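Local coordinates for protein capsid (PDB 4RDL) that forms the protruding domain of a norovirus capsid and binds histo-blood group antigen glycans such as the Lewis y tetrasaccharide, at residues A246-D251 with I299-R304. Numbering follows the deposited sequence.
Sequences APTRGD and ISWVSR
Asp251 and Arg304 close one end of this contact and Trp301 fills the other, where the loop 246-251, leading into strand 252-258, runs beside the end of strand 295-302; the two strands pair antiparallel in a sheet of the norovirus P domain. One carboxylate oxygen, Asp251 OD2, takes two donors. Arg304 N donates to the anti lone pair of Asp251 OD2 at 2.9 Å and 155°. On the syn side Arg304 NH1 makes a salt bridge to Asp251 OD2 at 2.9 Å. That bond is less straight, at 138°, with the nitrogen well out of the carboxylate plane. Arg304 CG sits between its own backbone N and carbonyl carbon (chi1 58°), and the chain then runs extended past OD2, which brings NH1 within reach. The Asp251 N-H goes to a water, which makes a weak bond to Val302 O. At the next residue, Ala252, the backbone pairs directly with Val302 as the antiparallel sheet begins.

Around the indole the evidence is for packing. The backbone of Thr248 to Gly250 crosses one face, with Arg249 N lying 3.5 Å above the Trp301 ring plane, over its centre. Arg249 CB adds a CH-pi contact over the face of the five-membered ring of Trp301, its nearest ring atom being Trp301 NE1 at 3.7 Å from Arg249 CB. Beyond it the Arg249 chain bends at chi3, bringing the guanidinium to the indole edge nearly perpendicular to the ring. Its NH2 there lies close to Trp301 NE1, but both are donors and no bond results; NH1 instead has a weak hydrogen bond to Lys12 O. On the six-membered side, Thr248 CG2 meets Trp301 CH2 at 3.7 Å.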
loop_
_atom_site.group_PDB
_atom_site.type_symbol
_atom_site.label_atom_id
_atom_site.label_comp_id
_atom_site.label_asym_id
_atom_site.label_seq_id
_atom_site.Cartn_x
_atom_site.Cartn_y
_atom_site.Cartn_z
ATOM N N ALA A 246 -12.140 17.945 7.240
ATOM C CA ALA A 246 -12.568 19.300 6.902
ATOM C C ALA A 246 -14.066 19.330 6.636
ATOM O O ALA A 246 -14.573 18.539 5.847
ATOM C CB ALA A 246 -11.805 19.816 5.691
ATOM N N PRO A 247 -14.788 20.240 7.307
ATOM C CA PRO A 247 -16.226 20.338 7.050
ATOM C C PRO A 247 -16.529 20.658 5.588
ATOM O O PRO A 247 -15.810 21.429 4.949
ATOM C CB PRO A 247 -16.655 21.499 7.951
ATOM C CG PRO A 247 -15.676 21.449 9.083
ATOM C CD PRO A 247 -14.369 21.087 8.437
ATOM N N THR A 248 -17.590 20.047 5.072
ATOM C CA THR A 248 -18.061 20.299 3.713
ATOM C C THR A 248 -18.893 21.579 3.710
ATOM O O THR A 248 -19.834 21.713 4.487
ATOM C CB THR A 248 -18.902 19.113 3.211
ATOM O OG1 THR A 248 -18.075 17.942 3.149
ATOM C CG2 THR A 248 -19.490 19.390 1.827
ATOM N N ARG A 249 -18.540 22.523 2.842
ATOM C CA ARG A 249 -19.147 23.851 2.902
ATOM C C ARG A 249 -19.800 24.303 1.593
ATOM O O ARG A 249 -20.022 25.495 1.381
ATOM C CB ARG A 249 -18.103 24.871 3.376
ATOM C CG ARG A 249 -17.546 24.574 4.774
ATOM C CD ARG A 249 -16.329 25.432 5.109
ATOM N NE ARG A 249 -15.246 25.246 4.141
ATOM C CZ ARG A 249 -14.209 24.418 4.287
ATOM N NH1 ARG A 249 -14.071 23.666 5.387
ATOM N NH2 ARG A 249 -13.300 24.349 3.318
ATOM N N GLY A 250 -20.117 23.353 0.719
ATOM C CA GLY A 250 -20.787 23.672 -0.533
ATOM C C GLY A 250 -21.299 22.422 -1.217
ATOM O O GLY A 250 -21.051 21.307 -0.747
ATOM N N ASP A 251 -22.003 22.599 -2.333
ATOM C CA ASP A 251 -22.536 21.469 -3.089
ATOM C C ASP A 251 -21.428 20.599 -3.664
ATOM O O ASP A 251 -21.559 19.373 -3.741
ATOM C CB ASP A 251 -23.402 21.951 -4.256
ATOM C CG ASP A 251 -24.681 22.626 -3.812
ATOM O OD1 ASP A 251 -25.093 22.439 -2.648
ATOM O OD2 ASP A 251 -25.274 23.342 -4.650
ATOM N N ILE A 299 -9.809 24.488 -5.491
ATOM C CA ILE A 299 -9.990 25.909 -5.791
ATOM C C ILE A 299 -10.977 26.542 -4.815
ATOM O O ILE A 299 -10.645 27.504 -4.118
ATOM C CB ILE A 299 -10.497 26.113 -7.239
ATOM C CG1 ILE A 299 -9.542 25.451 -8.237
ATOM C CG2 ILE A 299 -10.706 27.600 -7.540
ATOM C CD1 ILE A 299 -8.106 25.928 -8.127
ATOM N N SER A 300 -12.191 26.006 -4.770
ATOM C CA SER A 300 -13.215 26.517 -3.867
ATOM C C SER A 300 -14.429 25.612 -3.863
ATOM O O SER A 300 -14.587 24.767 -4.744
ATOM C CB SER A 300 -13.658 27.917 -4.292
ATOM O OG SER A 300 -14.501 27.831 -5.423
ATOM N N TRP A 301 -15.288 25.798 -2.871
ATOM C CA TRP A 301 -16.616 25.215 -2.905
ATOM C C TRP A 301 -17.430 25.982 -3.947
ATOM O O TRP A 301 -17.304 27.208 -4.059
ATOM C CB TRP A 301 -17.268 25.312 -1.521
ATOM C CG TRP A 301 -16.545 24.482 -0.491
ATOM C CD1 TRP A 301 -15.697 24.926 0.484
ATOM C CD2 TRP A 301 -16.602 23.059 -0.358
ATOM N NE1 TRP A 301 -15.223 23.863 1.218
ATOM C CE2 TRP A 301 -15.769 22.707 0.727
ATOM C CE3 TRP A 301 -17.278 22.048 -1.050
ATOM C CZ2 TRP A 301 -15.595 21.382 1.132
ATOM C CZ3 TRP A 301 -17.107 20.739 -0.645
ATOM C CH2 TRP A 301 -16.272 20.416 0.435
ATOM N N VAL A 302 -18.221 25.256 -4.734
ATOM C CA VAL A 302 -19.040 25.864 -5.775
ATOM C C VAL A 302 -20.429 25.255 -5.727
ATOM O O VAL A 302 -20.628 24.194 -5.131
ATOM C CB VAL A 302 -18.432 25.684 -7.187
ATOM C CG1 VAL A 302 -17.088 26.390 -7.291
ATOM C CG2 VAL A 302 -18.309 24.197 -7.551
ATOM N N SER A 303 -21.399 25.916 -6.350
ATOM C CA SER A 303 -22.743 25.367 -6.355
ATOM C C SER A 303 -22.836 24.210 -7.345
ATOM O O SER A 303 -21.969 24.043 -8.219
ATOM C CB SER A 303 -23.783 26.450 -6.646
ATOM O OG SER A 303 -24.228 26.422 -7.983
ATOM N N ARG A 304 -23.871 23.395 -7.199
ATOM C CA ARG A 304 -24.073 22.266 -8.099
ATOM C C ARG A 304 -24.227 22.729 -9.542
ATOM O O ARG A 304 -24.031 21.945 -10.463
ATOM C CB ARG A 304 -25.300 21.461 -7.676
ATOM C CG ARG A 304 -26.594 22.262 -7.636
ATOM C CD ARG A 304 -27.637 21.527 -6.799
ATOM N NE ARG A 304 -28.872 22.290 -6.647
ATOM C CZ ARG A 304 -29.106 23.153 -5.661
ATOM N NH1 ARG A 304 -28.182 23.370 -4.735
ATOM N NH2 ARG A 304 -30.264 23.803 -5.603
HETATM O O HOH W 1 -22.800 25.340 -2.785
#